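Glycosyl hydrolase, family 38 (Enterococcus faecalis, PDB 5KBP) probably hydrolyses alpha-mannosidic linkages as a metal-dependent glycoside hydrolase of family 38. Local coordinates at residues A[294-299]-A[570-575]; A[298-303]-A[735-740]; A[671-676]-A[750-755]; A[566-571]-A[633-638]. All coordinates share one frame; numbering follows the deposited sequence.

Contact 1: residues A[294-299]-A[570-575]; sequences YTLANT and NEYIFF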
loop_
_atom_site.group_PDB
_atom_site.type_symbol
_atom_site.label_atom_id
_atom_site.label_comp_id
_atom_site.label_asym_id
_atom_site.label_seq_id
_atom_site.Cartn_x
_atom_site.Cartn_y
_atom_site.Cartn_z
ATOM N N TYR A 294 11.340 15.508 26.458
ATOM C CA TYR A 294 10.975 15.662 25.055
ATOM C C TYR A 294 12.145 15.316 24.146
ATOM O O TYR A 294 12.402 15.990 23.144
ATOM C CB TYR A 294 10.462 17.072 24.782
ATOM C CG TYR A 294 9.253 17.416 25.619
ATOM C CD1 TYR A 294 7.981 17.012 25.235
ATOM C CD2 TYR A 294 9.384 18.126 26.804
ATOM C CE1 TYR A 294 6.873 17.315 26.003
ATOM C CE2 TYR A 294 8.283 18.433 27.579
ATOM C CZ TYR A 294 7.029 18.025 27.174
ATOM O OH TYR A 294 5.928 18.330 27.941
ATOM N N THR A 295 12.872 14.249 24.486
ATOM C CA THR A 295 13.858 13.695 23.564
ATOM C C THR A 295 13.182 13.025 22.374
ATOM O O THR A 295 13.748 12.991 21.274
ATOM C CB THR A 295 14.754 12.692 24.299
ATOM O OG1 THR A 295 15.373 13.332 25.422
ATOM C CG2 THR A 295 15.841 12.149 23.380
ATOM N N LEU A 296 11.966 12.512 22.575
ATOM C CA LEU A 296 11.235 11.706 21.599
ATOM C C LEU A 296 11.975 10.417 21.262
ATOM O O LEU A 296 11.773 9.842 20.189
ATOM C CB LEU A 296 10.928 12.504 20.324
ATOM C CG LEU A 296 10.289 13.874 20.561
ATOM C CD1 LEU A 296 9.945 14.550 19.244
ATOM C CD2 LEU A 296 9.055 13.751 21.445
ATOM N N ALA A 297 12.827 9.947 22.176
ATOM C CA ALA A 297 13.581 8.723 21.930
ATOM C C ALA A 297 12.685 7.493 21.945
ATOM O O ALA A 297 13.030 6.471 21.340
ATOM C CB ALA A 297 14.694 8.568 22.964
ATOM N N ASN A 298 11.536 7.566 22.622
ATOM C CA ASN A 298 10.612 6.437 22.672
ATOM C C ASN A 298 9.939 6.157 21.334
ATOM O O ASN A 298 9.161 5.202 21.243
ATOM C CB ASN A 298 9.554 6.672 23.751
ATOM C CG ASN A 298 10.139 6.644 25.147
ATOM O OD1 ASN A 298 9.977 7.587 25.920
ATOM N ND2 ASN A 298 10.836 5.562 25.473
ATOM N N THR A 299 10.208 6.958 20.301
ATOM C CA THR A 299 9.741 6.612 18.964
ATOM C C THR A 299 10.407 5.343 18.452
ATOM O O THR A 299 9.848 4.654 17.591
ATOM C CB THR A 299 10.003 7.767 17.996
ATOM O OG1 THR A 299 11.392 8.121 18.034
ATOM C CG2 THR A 299 9.165 8.982 18.365
ATOM N N ASN A 570 2.227 8.386 24.363
ATOM C CA ASN A 570 1.822 8.466 22.966
ATOM C C ASN A 570 2.893 7.793 22.114
ATOM O O ASN A 570 3.814 7.155 22.632
ATOM C CB ASN A 570 1.579 9.926 22.563
ATOM C CG ASN A 570 2.719 10.842 22.969
ATOM O OD1 ASN A 570 3.892 10.502 22.813
ATOM N ND2 ASN A 570 2.377 12.008 23.503
ATOM N N GLU A 571 2.773 7.942 20.792
ATOM C CA GLU A 571 3.752 7.353 19.886
ATOM C C GLU A 571 5.127 7.991 20.025
ATOM O O GLU A 571 6.119 7.398 19.587
ATOM C CB GLU A 571 3.263 7.466 18.442
ATOM C CG GLU A 571 1.878 6.879 18.220
ATOM C CD GLU A 571 1.484 6.829 16.757
ATOM O OE1 GLU A 571 1.208 5.721 16.250
ATOM O OE2 GLU A 571 1.461 7.896 16.110
ATOM N N TYR A 572 5.212 9.177 20.626
ATOM C CA TYR A 572 6.490 9.851 20.826
ATOM C C TYR A 572 7.148 9.488 22.150
ATOM O O TYR A 572 8.369 9.300 22.203
ATOM C CB TYR A 572 6.304 11.369 20.772
ATOM C CG TYR A 572 6.023 11.940 19.402
ATOM C CD1 TYR A 572 7.060 12.306 18.555
ATOM C CD2 TYR A 572 4.720 12.140 18.966
ATOM C CE1 TYR A 572 6.809 12.840 17.304
ATOM C CE2 TYR A 572 4.458 12.675 17.717
ATOM C CZ TYR A 572 5.506 13.023 16.890
ATOM O OH TYR A 572 5.250 13.553 15.645
ATOM N N ILE A 573 6.368 9.401 23.226
ATOM C CA ILE A 573 6.898 9.395 24.582
ATOM C C ILE A 573 6.256 8.271 25.383
ATOM O O ILE A 573 5.043 8.044 25.300
ATOM C CB ILE A 573 6.662 10.756 25.276
ATOM C CG1 ILE A 573 7.299 11.884 24.459
ATOM C CG2 ILE A 573 7.213 10.746 26.695
ATOM C CD1 ILE A 573 7.094 13.260 25.041
ATOM N N PHE A 574 7.078 7.566 26.157
ATOM C CA PHE A 574 6.605 6.586 27.123
ATOM C C PHE A 574 6.405 7.260 28.472
ATOM O O PHE A 574 7.215 8.094 28.888
ATOM C CB PHE A 574 7.602 5.431 27.255
ATOM C CG PHE A 574 7.379 4.563 28.468
ATOM C CD1 PHE A 574 6.470 3.520 28.431
ATOM C CD2 PHE A 574 8.095 4.776 29.637
ATOM C CE1 PHE A 574 6.265 2.715 29.539
ATOM C CE2 PHE A 574 7.895 3.974 30.750
ATOM C CZ PHE A 574 6.978 2.942 30.700
ATOM N N PHE A 575 5.325 6.890 29.158
ATOM C CA PHE A 575 5.066 7.414 30.497
ATOM C C PHE A 575 4.304 6.360 31.287
ATOM O O PHE A 575 3.161 6.036 30.949
ATOM C CB PHE A 575 4.288 8.725 30.443
ATOM C CG PHE A 575 4.060 9.345 31.795
ATOM C CD1 PHE A 575 5.064 10.069 32.418
ATOM C CD2 PHE A 575 2.847 9.198 32.446
ATOM C CE1 PHE A 575 4.861 10.637 33.662
ATOM C CE2 PHE A 575 2.636 9.764 33.691
ATOM C CZ PHE A 575 3.645 10.484 34.300
#

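Contact 2: residues A[298-303]-A[735-740]; sequences NTSSAR and LNEYEV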
loop_
_atom_site.group_PDB
_atom_site.type_symbol
_atom_site.label_atom_id
_atom_site.label_comp_id
_atom_site.label_asym_id
_atom_site.label_seq_id
_atom_site.Cartn_x
_atom_site.Cartn_y
_atom_site.Cartn_z
ATOM N N ASN A 298 11.536 7.566 22.622
ATOM C CA ASN A 298 10.612 6.437 22.672
ATOM C C ASN A 298 9.939 6.157 21.334
ATOM O O ASN A 298 9.161 5.202 21.243
ATOM C CB ASN A 298 9.554 6.672 23.751
ATOM C CG ASN A 298 10.139 6.644 25.147
ATOM O OD1 ASN A 298 9.977 7.587 25.920
ATOM N ND2 ASN A 298 10.836 5.562 25.473
ATOM N N THR A 299 10.208 6.958 20.301
ATOM C CA THR A 299 9.741 6.612 18.964
ATOM C C THR A 299 10.407 5.343 18.452
ATOM O O THR A 299 9.848 4.654 17.591
ATOM C CB THR A 299 10.003 7.767 17.996
ATOM O OG1 THR A 299 11.392 8.121 18.034
ATOM C CG2 THR A 299 9.165 8.982 18.365
ATOM N N SER A 300 11.591 5.015 18.973
ATOM C CA SER A 300 12.299 3.813 18.550
ATOM C C SER A 300 11.545 2.536 18.900
ATOM O O SER A 300 11.768 1.503 18.259
ATOM C CB SER A 300 13.696 3.791 19.176
ATOM O OG SER A 300 13.637 4.076 20.563
ATOM N N SER A 301 10.659 2.579 19.895
ATOM C CA SER A 301 9.860 1.422 20.273
ATOM C C SER A 301 8.418 1.506 19.792
ATOM O O SER A 301 7.680 0.523 19.924
ATOM C CB SER A 301 9.876 1.237 21.797
ATOM O OG SER A 301 9.278 2.342 22.454
ATOM N N ALA A 302 8.000 2.646 19.248
ATOM C CA ALA A 302 6.643 2.783 18.737
ATOM C C ALA A 302 6.480 1.979 17.454
ATOM O O ALA A 302 7.297 2.088 16.536
ATOM C CB ALA A 302 6.322 4.254 18.484
ATOM N N ARG A 303 5.416 1.177 17.393
ATOM C CA ARG A 303 5.108 0.328 16.242
ATOM C C ARG A 303 6.341 -0.470 15.807
ATOM O O ARG A 303 6.945 -0.229 14.763
ATOM C CB ARG A 303 4.560 1.165 15.082
ATOM C CG ARG A 303 3.308 1.963 15.413
ATOM C CD ARG A 303 2.867 2.791 14.217
ATOM N NE ARG A 303 1.695 3.615 14.498
ATOM C CZ ARG A 303 0.451 3.293 14.154
ATOM N NH1 ARG A 303 0.206 2.157 13.514
ATOM N NH2 ARG A 303 -0.550 4.112 14.448
ATOM N N LEU A 735 14.789 -4.204 17.361
ATOM C CA LEU A 735 14.426 -3.809 18.721
ATOM C C LEU A 735 15.344 -2.652 19.106
ATOM O O LEU A 735 16.357 -2.818 19.784
ATOM C CB LEU A 735 14.549 -4.991 19.677
ATOM C CG LEU A 735 14.074 -6.348 19.147
ATOM C CD1 LEU A 735 14.244 -7.429 20.207
ATOM C CD2 LEU A 735 12.630 -6.280 18.665
ATOM N N ASN A 736 14.967 -1.456 18.659
ATOM C CA ASN A 736 15.873 -0.317 18.618
ATOM C C ASN A 736 15.821 0.566 19.860
ATOM O O ASN A 736 16.572 1.545 19.928
ATOM C CB ASN A 736 15.581 0.528 17.373
ATOM C CG ASN A 736 15.732 -0.264 16.088
ATOM O OD1 ASN A 736 14.794 -0.378 15.301
ATOM N ND2 ASN A 736 16.918 -0.822 15.874
ATOM N N GLU A 737 14.971 0.260 20.837
ATOM C CA GLU A 737 14.933 1.000 22.093
ATOM C C GLU A 737 15.513 0.141 23.206
ATOM O O GLU A 737 15.128 -1.023 23.363
ATOM C CB GLU A 737 13.510 1.428 22.458
ATOM C CG GLU A 737 13.462 2.385 23.643
ATOM C CD GLU A 737 12.062 2.593 24.175
ATOM O OE1 GLU A 737 11.673 1.887 25.129
ATOM O OE2 GLU A 737 11.345 3.460 23.636
ATOM N N TYR A 738 16.429 0.720 23.980
ATOM C CA TYR A 738 17.025 0.038 25.118
ATOM C C TYR A 738 17.225 1.039 26.246
ATOM O O TYR A 738 17.107 2.254 26.061
ATOM C CB TYR A 738 18.362 -0.621 24.751
ATOM C CG TYR A 738 19.516 0.353 24.657
ATOM C CD1 TYR A 738 19.744 1.076 23.496
ATOM C CD2 TYR A 738 20.377 0.550 25.731
ATOM C CE1 TYR A 738 20.796 1.965 23.403
ATOM C CE2 TYR A 738 21.429 1.441 25.649
ATOM C CZ TYR A 738 21.634 2.145 24.481
ATOM O OH TYR A 738 22.681 3.032 24.393
ATOM N N GLU A 739 17.540 0.511 27.425
ATOM C CA GLU A 739 17.880 1.335 28.576
ATOM C C GLU A 739 18.801 0.541 29.488
ATOM O O GLU A 739 18.535 -0.630 29.773
ATOM C CB GLU A 739 16.627 1.780 29.340
ATOM C CG GLU A 739 16.929 2.573 30.603
ATOM C CD GLU A 739 15.679 3.093 31.283
ATOM O OE1 GLU A 739 15.773 4.111 32.000
ATOM O OE2 GLU A 739 14.602 2.488 31.099
ATOM N N VAL A 740 19.879 1.175 29.932
ATOM C CA VAL A 740 20.816 0.575 30.874
ATOM C C VAL A 740 20.420 1.049 32.265
ATOM O O VAL A 740 20.577 2.228 32.599
ATOM C CB VAL A 740 22.268 0.943 30.544
ATOM C CG1 VAL A 740 23.222 0.225 31.484
ATOM C CG2 VAL A 740 22.580 0.604 29.095
HETATM O O HOH W 1 11.792 -1.365 17.845
#

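Contact 3: residues A[671-676]-A[750-755]; sequences DHRLRV and LIRCVG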
loop_
_atom_site.group_PDB
_atom_site.type_symbol
_atom_site.label_atom_id
_atom_site.label_comp_id
_atom_site.label_asym_id
_atom_site.label_seq_id
_atom_site.Cartn_x
_atom_site.Cartn_y
_atom_site.Cartn_z
ATOM N N ASP A 671 -2.006 -0.269 25.861
ATOM C CA ASP A 671 -1.471 0.741 26.778
ATOM C C ASP A 671 -0.409 0.159 27.711
ATOM O O ASP A 671 -0.470 0.311 28.931
ATOM C CB ASP A 671 -2.599 1.397 27.582
ATOM C CG ASP A 671 -3.631 2.068 26.697
ATOM O OD1 ASP A 671 -3.237 2.759 25.735
ATOM O OD2 ASP A 671 -4.840 1.900 26.965
ATOM N N HIS A 672 0.584 -0.508 27.125
ATOM C CA HIS A 672 1.623 -1.144 27.922
ATOM C C HIS A 672 2.910 -1.235 27.114
ATOM O O HIS A 672 2.933 -0.993 25.905
ATOM C CB HIS A 672 1.193 -2.535 28.394
ATOM C CG HIS A 672 1.180 -3.561 27.306
ATOM N ND1 HIS A 672 1.852 -4.761 27.406
ATOM C CD2 HIS A 672 0.582 -3.564 26.092
ATOM C CE1 HIS A 672 1.666 -5.459 26.299
ATOM N NE2 HIS A 672 0.900 -4.755 25.487
ATOM N N ARG A 673 3.988 -1.597 27.808
ATOM C CA ARG A 673 5.298 -1.789 27.201
ATOM C C ARG A 673 5.931 -3.037 27.793
ATOM O O ARG A 673 5.996 -3.179 29.018
ATOM C CB ARG A 673 6.206 -0.575 27.436
ATOM C CG ARG A 673 7.608 -0.731 26.860
ATOM C CD ARG A 673 8.574 0.268 27.470
ATOM N NE ARG A 673 8.686 0.087 28.913
ATOM C CZ ARG A 673 9.441 0.839 29.707
ATOM N NH1 ARG A 673 9.479 0.598 31.011
ATOM N NH2 ARG A 673 10.157 1.833 29.200
ATOM N N LEU A 674 6.392 -3.937 26.927
ATOM C CA LEU A 674 7.028 -5.182 27.340
ATOM C C LEU A 674 8.509 -5.138 26.988
ATOM O O LEU A 674 8.871 -4.826 25.848
ATOM C CB LEU A 674 6.366 -6.385 26.668
ATOM C CG LEU A 674 6.979 -7.747 26.998
ATOM C CD1 LEU A 674 6.703 -8.131 28.446
ATOM C CD2 LEU A 674 6.464 -8.811 26.043
ATOM N N ARG A 675 9.357 -5.450 27.965
ATOM C CA ARG A 675 10.799 -5.452 27.775
ATOM C C ARG A 675 11.379 -6.766 28.280
ATOM O O ARG A 675 10.730 -7.521 29.009
ATOM C CB ARG A 675 11.472 -4.280 28.508
ATOM C CG ARG A 675 10.670 -2.991 28.513
ATOM C CD ARG A 675 10.936 -2.203 29.786
ATOM N NE ARG A 675 12.159 -1.408 29.712
ATOM C CZ ARG A 675 12.751 -0.855 30.768
ATOM N NH1 ARG A 675 12.240 -1.024 31.980
ATOM N NH2 ARG A 675 13.857 -0.142 30.613
ATOM N N VAL A 676 12.620 -7.029 27.878
ATOM C CA VAL A 676 13.392 -8.169 28.356
ATOM C C VAL A 676 14.635 -7.635 29.055
ATOM O O VAL A 676 15.265 -6.682 28.582
ATOM C CB VAL A 676 13.759 -9.137 27.208
ATOM C CG1 VAL A 676 14.510 -8.411 26.099
ATOM C CG2 VAL A 676 14.566 -10.316 27.735
ATOM N N LEU A 750 10.765 -4.670 23.816
ATOM C CA LEU A 750 10.255 -5.537 22.762
ATOM C C LEU A 750 9.099 -4.894 22.003
ATOM O O LEU A 750 9.086 -4.895 20.767
ATOM C CB LEU A 750 9.816 -6.879 23.356
ATOM C CG LEU A 750 10.893 -7.680 24.092
ATOM C CD1 LEU A 750 10.319 -8.985 24.618
ATOM C CD2 LEU A 750 12.083 -7.939 23.184
ATOM N N ILE A 751 8.130 -4.336 22.722
ATOM C CA ILE A 751 6.932 -3.785 22.101
ATOM C C ILE A 751 6.349 -2.743 23.047
ATOM O O ILE A 751 6.362 -2.916 24.268
ATOM C CB ILE A 751 5.918 -4.906 21.762
ATOM C CG1 ILE A 751 4.750 -4.367 20.934
ATOM C CG2 ILE A 751 5.411 -5.590 23.027
ATOM C CD1 ILE A 751 3.805 -5.451 20.453
ATOM N N ARG A 752 5.863 -1.644 22.472
ATOM C CA ARG A 752 5.250 -0.567 23.244
ATOM C C ARG A 752 3.959 -0.161 22.554
ATOM O O ARG A 752 3.965 0.150 21.358
ATOM C CB ARG A 752 6.194 0.631 23.381
ATOM C CG ARG A 752 5.710 1.685 24.362
ATOM C CD ARG A 752 6.754 2.767 24.589
ATOM N NE ARG A 752 6.911 3.633 23.424
ATOM C CZ ARG A 752 6.207 4.742 23.223
ATOM N NH1 ARG A 752 6.410 5.476 22.138
ATOM N NH2 ARG A 752 5.296 5.115 24.110
ATOM N N CYS A 753 2.861 -0.155 23.306
ATOM C CA CYS A 753 1.523 0.001 22.750
ATOM C C CYS A 753 0.865 1.245 23.333
ATOM O O CYS A 753 0.729 1.364 24.555
ATOM C CB CYS A 753 0.679 -1.240 23.039
ATOM S SG CYS A 753 1.548 -2.803 22.732
ATOM N N VAL A 754 0.452 2.162 22.457
ATOM C CA VAL A 754 -0.231 3.388 22.847
ATOM C C VAL A 754 -1.438 3.578 21.935
ATOM O O VAL A 754 -1.629 2.851 20.960
ATOM C CB VAL A 754 0.695 4.618 22.789
ATOM C CG1 VAL A 754 1.722 4.554 23.909
ATOM C CG2 VAL A 754 1.381 4.696 21.434
ATOM N N GLY A 755 -2.255 4.577 22.261
ATOM C CA GLY A 755 -3.504 4.768 21.546
ATOM C C GLY A 755 -3.660 6.087 20.815
ATOM O O GLY A 755 -4.654 6.289 20.111
#

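Contact 4: residues A[566-571]-A[633-638]; sequences GDIGNE and RLAQRS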
loop_
_atom_site.group_PDB
_atom_site.type_symbol
_atom_site.label_atom_id
_atom_site.label_comp_id
_atom_site.label_asym_id
_atom_site.label_seq_id
_atom_site.Cartn_x
_atom_site.Cartn_y
_atom_site.Cartn_z
ATOM N N GLY A 566 2.581 -0.364 32.487
ATOM C CA GLY A 566 1.640 0.446 31.747
ATOM C C GLY A 566 2.322 1.578 31.003
ATOM O O GLY A 566 3.452 1.971 31.295
ATOM N N ASP A 567 1.614 2.108 30.010
ATOM C CA ASP A 567 2.119 3.241 29.239
ATOM C C ASP A 567 0.926 4.078 28.808
ATOM O O ASP A 567 0.123 3.638 27.978
ATOM C CB ASP A 567 2.933 2.775 28.035
ATOM C CG ASP A 567 3.487 3.932 27.223
ATOM O OD1 ASP A 567 3.510 5.069 27.739
ATOM O OD2 ASP A 567 3.916 3.703 26.073
ATOM N N ILE A 568 0.811 5.279 29.371
ATOM C CA ILE A 568 -0.284 6.182 29.042
ATOM C C ILE A 568 0.277 7.403 28.326
ATOM O O ILE A 568 -0.230 8.520 28.481
ATOM C CB ILE A 568 -1.076 6.581 30.301
ATOM C CG1 ILE A 568 -0.144 7.174 31.359
ATOM C CG2 ILE A 568 -1.824 5.377 30.859
ATOM C CD1 ILE A 568 -0.864 7.656 32.598
ATOM N N GLY A 569 1.327 7.197 27.535
ATOM C CA GLY A 569 1.908 8.274 26.761
ATOM C C GLY A 569 1.345 8.357 25.358
ATOM O O GLY A 569 0.125 8.396 25.169
ATOM N N ASN A 570 2.227 8.386 24.363
ATOM C CA ASN A 570 1.822 8.466 22.966
ATOM C C ASN A 570 2.893 7.793 22.114
ATOM O O ASN A 570 3.814 7.155 22.632
ATOM C CB ASN A 570 1.579 9.926 22.563
ATOM C CG ASN A 570 2.719 10.842 22.969
ATOM O OD1 ASN A 570 3.892 10.502 22.813
ATOM N ND2 ASN A 570 2.377 12.008 23.503
ATOM N N GLU A 571 2.773 7.942 20.792
ATOM C CA GLU A 571 3.752 7.353 19.886
ATOM C C GLU A 571 5.127 7.991 20.025
ATOM O O GLU A 571 6.119 7.398 19.587
ATOM C CB GLU A 571 3.263 7.466 18.442
ATOM C CG GLU A 571 1.878 6.879 18.220
ATOM C CD GLU A 571 1.484 6.829 16.757
ATOM O OE1 GLU A 571 1.208 5.721 16.250
ATOM O OE2 GLU A 571 1.461 7.896 16.110
ATOM N N ARG A 633 -1.260 13.136 33.849
ATOM C CA ARG A 633 -2.315 12.161 33.606
ATOM C C ARG A 633 -2.495 11.256 34.819
ATOM O O ARG A 633 -1.522 10.710 35.350
ATOM C CB ARG A 633 -2.007 11.339 32.354
ATOM C CG ARG A 633 -2.162 12.148 31.078
ATOM C CD ARG A 633 -1.977 11.322 29.820
ATOM N NE ARG A 633 -2.302 12.112 28.637
ATOM C CZ ARG A 633 -2.136 11.701 27.385
ATOM N NH1 ARG A 633 -1.639 10.496 27.138
ATOM N NH2 ARG A 633 -2.464 12.496 26.378
ATOM N N LEU A 634 -3.748 11.108 35.252
ATOM C CA LEU A 634 -4.091 10.338 36.438
ATOM C C LEU A 634 -4.509 8.909 36.126
ATOM O O LEU A 634 -4.758 8.137 37.059
ATOM C CB LEU A 634 -5.221 11.034 37.206
ATOM C CG LEU A 634 -5.034 12.520 37.508
ATOM C CD1 LEU A 634 -6.321 13.117 38.062
ATOM C CD2 LEU A 634 -3.875 12.724 38.475
ATOM N N ALA A 635 -4.595 8.541 34.850
ATOM C CA ALA A 635 -5.052 7.208 34.486
ATOM C C ALA A 635 -4.098 6.145 35.015
ATOM O O ALA A 635 -2.881 6.343 35.061
ATOM C CB ALA A 635 -5.180 7.088 32.967
ATOM N N GLN A 636 -4.663 5.015 35.423
ATOM C CA GLN A 636 -3.899 3.870 35.888
ATOM C C GLN A 636 -4.259 2.647 35.055
ATOM O O GLN A 636 -5.185 2.669 34.240
ATOM C CB GLN A 636 -4.161 3.601 37.376
ATOM C CG GLN A 636 -3.938 4.810 38.266
ATOM C CD GLN A 636 -2.515 5.334 38.195
ATOM O OE1 GLN A 636 -1.569 4.571 38.012
ATOM N NE2 GLN A 636 -2.360 6.645 38.341
ATOM N N ARG A 637 -3.509 1.569 35.264
ATOM C CA ARG A 637 -3.796 0.326 34.565
ATOM C C ARG A 637 -5.132 -0.239 35.029
ATOM O O ARG A 637 -5.514 -0.100 36.195
ATOM C CB ARG A 637 -2.681 -0.691 34.805
ATOM C CG ARG A 637 -1.283 -0.147 34.569
ATOM C CD ARG A 637 -0.277 -1.272 34.411
ATOM N NE ARG A 637 -0.470 -1.997 33.158
ATOM C CZ ARG A 637 0.315 -2.984 32.736
ATOM N NH1 ARG A 637 1.352 -3.368 33.468
ATOM N NH2 ARG A 637 0.063 -3.587 31.583
ATOM N N SER A 638 -5.851 -0.868 34.103
ATOM C CA SER A 638 -7.139 -1.457 34.439
ATOM C C SER A 638 -6.963 -2.571 35.463
ATOM O O SER A 638 -5.947 -3.271 35.489
ATOM C CB SER A 638 -7.823 -2.001 33.184
ATOM O OG SER A 638 -9.054 -2.624 33.504
#

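Contact 1: residues A[294-299]-A[570-575]
Leu296 reaches across to the aromatic ring of Tyr572, and the two side chains lie alongside each other, pointing the same way, as the main apolar bump and hollow between two irregular loops. The branch CD2 of Leu296 does most of the filling. It settles 3.7 Å from Tyr572 CB and 4.0 Å from Ile573 CG1, in the notch between these neighbouring side chains, while CD1 of Leu296 leans on the ring at CD1 of Tyr572. Thr299 CG2, from the 3-10 turn that follows Leu296, lies 3.6 Å from Glu571 O and completes the hollow near the root of the tyrosine. Farther out, CD1 of the Tyr294 ring meets Ile573 CD1 at 3.9 Å.

The polar counterpart is Asn298. Its CG is anti to the carbonyl carbon (chi1 -68°), which brings the amide up to the backbone of Phe574. Phe574 N donates to Asn298 OD1 over 2.9 Å in a nearly straight bond (167°), although the N-H arrives from above the carbonyl plane. The amide's other end, ND2, is hydrogen-bonded to Glu737 OE2. CB of Asn298 presses on Tyr572 O at 3.3 Å. Asn570 OD1 shapes the facing loop, accepting from Tyr572 N (an Asx turn) and also from Ile573 N, which makes it an Asx motif.

The 294-299 segment leads into helix 304-332, whereas 570-575 belongs to the loop between strands 555-566 and 583-584. The contact therefore ties the entrance of a long helix to a connection of the large antiparallel sheet; Leu296 also touches Phe130, and Tyr572 touches Cys359.

Contact 2: residues A[298-303]-A[735-740]
Asn298 and Ser301 converge on one oxygen of Glu737, a compact example of a carboxylate shared between side chains of a turn. Glu737 CG stands anti to the backbone N (chi1 -171°) and the chain runs on extended, which carries the carboxylate from the start of strand 737-740 across to the turn. There OE2 accepts from Asn298 ND2 at 2.8 Å, along a nearly linear N-H, and from Ser301 OG at 2.6 Å. The two donors approach from opposite faces of the carboxylate plane, both well above it, and the amide of Asn298 is turned 69° from that plane while Glu737 OE2 lies in the plane of the amide.

Ser301 places OG between its backbone N and carbonyl carbon (chi1 63°), where the hydroxyl meets the acid. Ser300 uses the same kind of torsion differently: its OG lies 3.3 Å from Glu737 CB, against the aliphatic stem, and hydrogen-bonds to Ala297 O. A water lies between Ser300 O and Asn736 N at the base of the strand and may bridge them.

With OE1 of Glu737 also bonded to Thr749 OG1, both oxygens of this buried acid are hydrogen-bonded, which would probably help it remain ionised and probably restrains its rotation.

Contact 3: residues A[671-676]-A[750-755]
Two neighbouring antiparallel strands, 672-679 and 745-753, pair here within the large antiparallel sheet of the C-terminal region; the pieces 672-676 and 750-753 approach to 4.7 Å between axes, at 173°. Cys753 N donates to His672 O at 2.7 Å, and Leu674 N to Ile751 O at 2.8 Å. Between these bonds, Arg673 and Arg752 form a non-hydrogen-bonded pair whose aliphatic stems cross, Arg673 CB lying 3.8 Å from Arg752 CG. Beyond the stems both chains bend at chi3 and their guanidinium planes stand 82° apart; Arg752 goes on to a salt bridge with Asp567, Arg673 to a cation-pi contact with Phe574.

The face carrying His672, Leu674, Ile751 and Cys753 is more apolar. Leu674 CB rests 3.8 Å from Ile751 CG2, and Cys753 SG lies obliquely to the His672 ring, 3.4 Å from its NE2. With CG between backbone N and carbonyl carbon (chi1 73°), the imidazole swings over toward the cysteine; its ND1 is bonded to Asp564 and its NE2 to Asn667. Tyr774 and Phe776 of strand 772-783 pack on Ile751.

Leu674 O accepts from both Leu750 N and Ile751 N, so two residues face one: a classic beta bulge in an antiparallel sheet.

Contact 4: residues A[566-571]-A[633-638]
Arg633 lies against Ile568 while reaching past it to the backbone beyond. Its CB sits 3.9 Å from Ile568 CD1, the two side chains sliding past each other in opposite directions. From there the chain is extended from CG to NE, and this length carries CD to within 3.6 Å of Ile568 O. NE (4.1 Å) and CZ (3.9 Å) of Arg633 also lie near Ile568 O. At the tip, NH1 donates to that same carbonyl oxygen, Ile568 O, over 2.8 Å, at an N-H angle of 146°. The oxygen sits close to the guanidinium plane, at the edge of the group, although the donor is tilted out of the carbonyl plane. A weak second bond joins NH1 to Gly569 O. NH2 forms a salt bridge with Glu756, so that the guanidinium is gripped from two directions and its rotation is limited.

The isoleucine answers with its own tip. Its CG1 is placed between backbone N and carbonyl carbon (chi1 55°), which sends CD1 to 3.4 Å from Ala635 O, while CG2 approaches the methyl of Ala635. At the other end, Arg637 lays one face of its guanidinium over the backbone of Gly566, with NE 3.5 Å from Gly566 CA; its NH2 is salt-bridged to Asp564. An Asx turn, Asp567 OD1 to Gly569 N, helps shape the loop between.

Segment 566-571 leaves the end of strand 555-566. The loop holding 633-638 runs from helix 619-625 toward strand 641-653. Leu620 of that helix packs on Ile568, Arg633 and Ala635, so the helix lies against the junction of the two loops.

Contacts 1 to 4 form one connected patch, with centres between 9 Å (contacts 1 and 2) and 17 Å (contacts 2 and 4) apart. Contacts 1 and 2 share Asn298 and Thr299 at the approach to helix 304-332, while contacts 1 and 4 share Asn570 and Glu571 in the loop after strand 555-566. Contact 3 pairs strands 672-679 and 745-753, and contact 2 reaches the same sheet through neighbouring strand 737-740. Along the chain, contact 4 is nested within the loop closed by contact 2, and contacts 2 and 3 interleave. Arg752 joins the patch, bonding to Asn298, Ser301, Asp567 and Asn570, and so binds the middle domain region to the C-terminal beta-rich part.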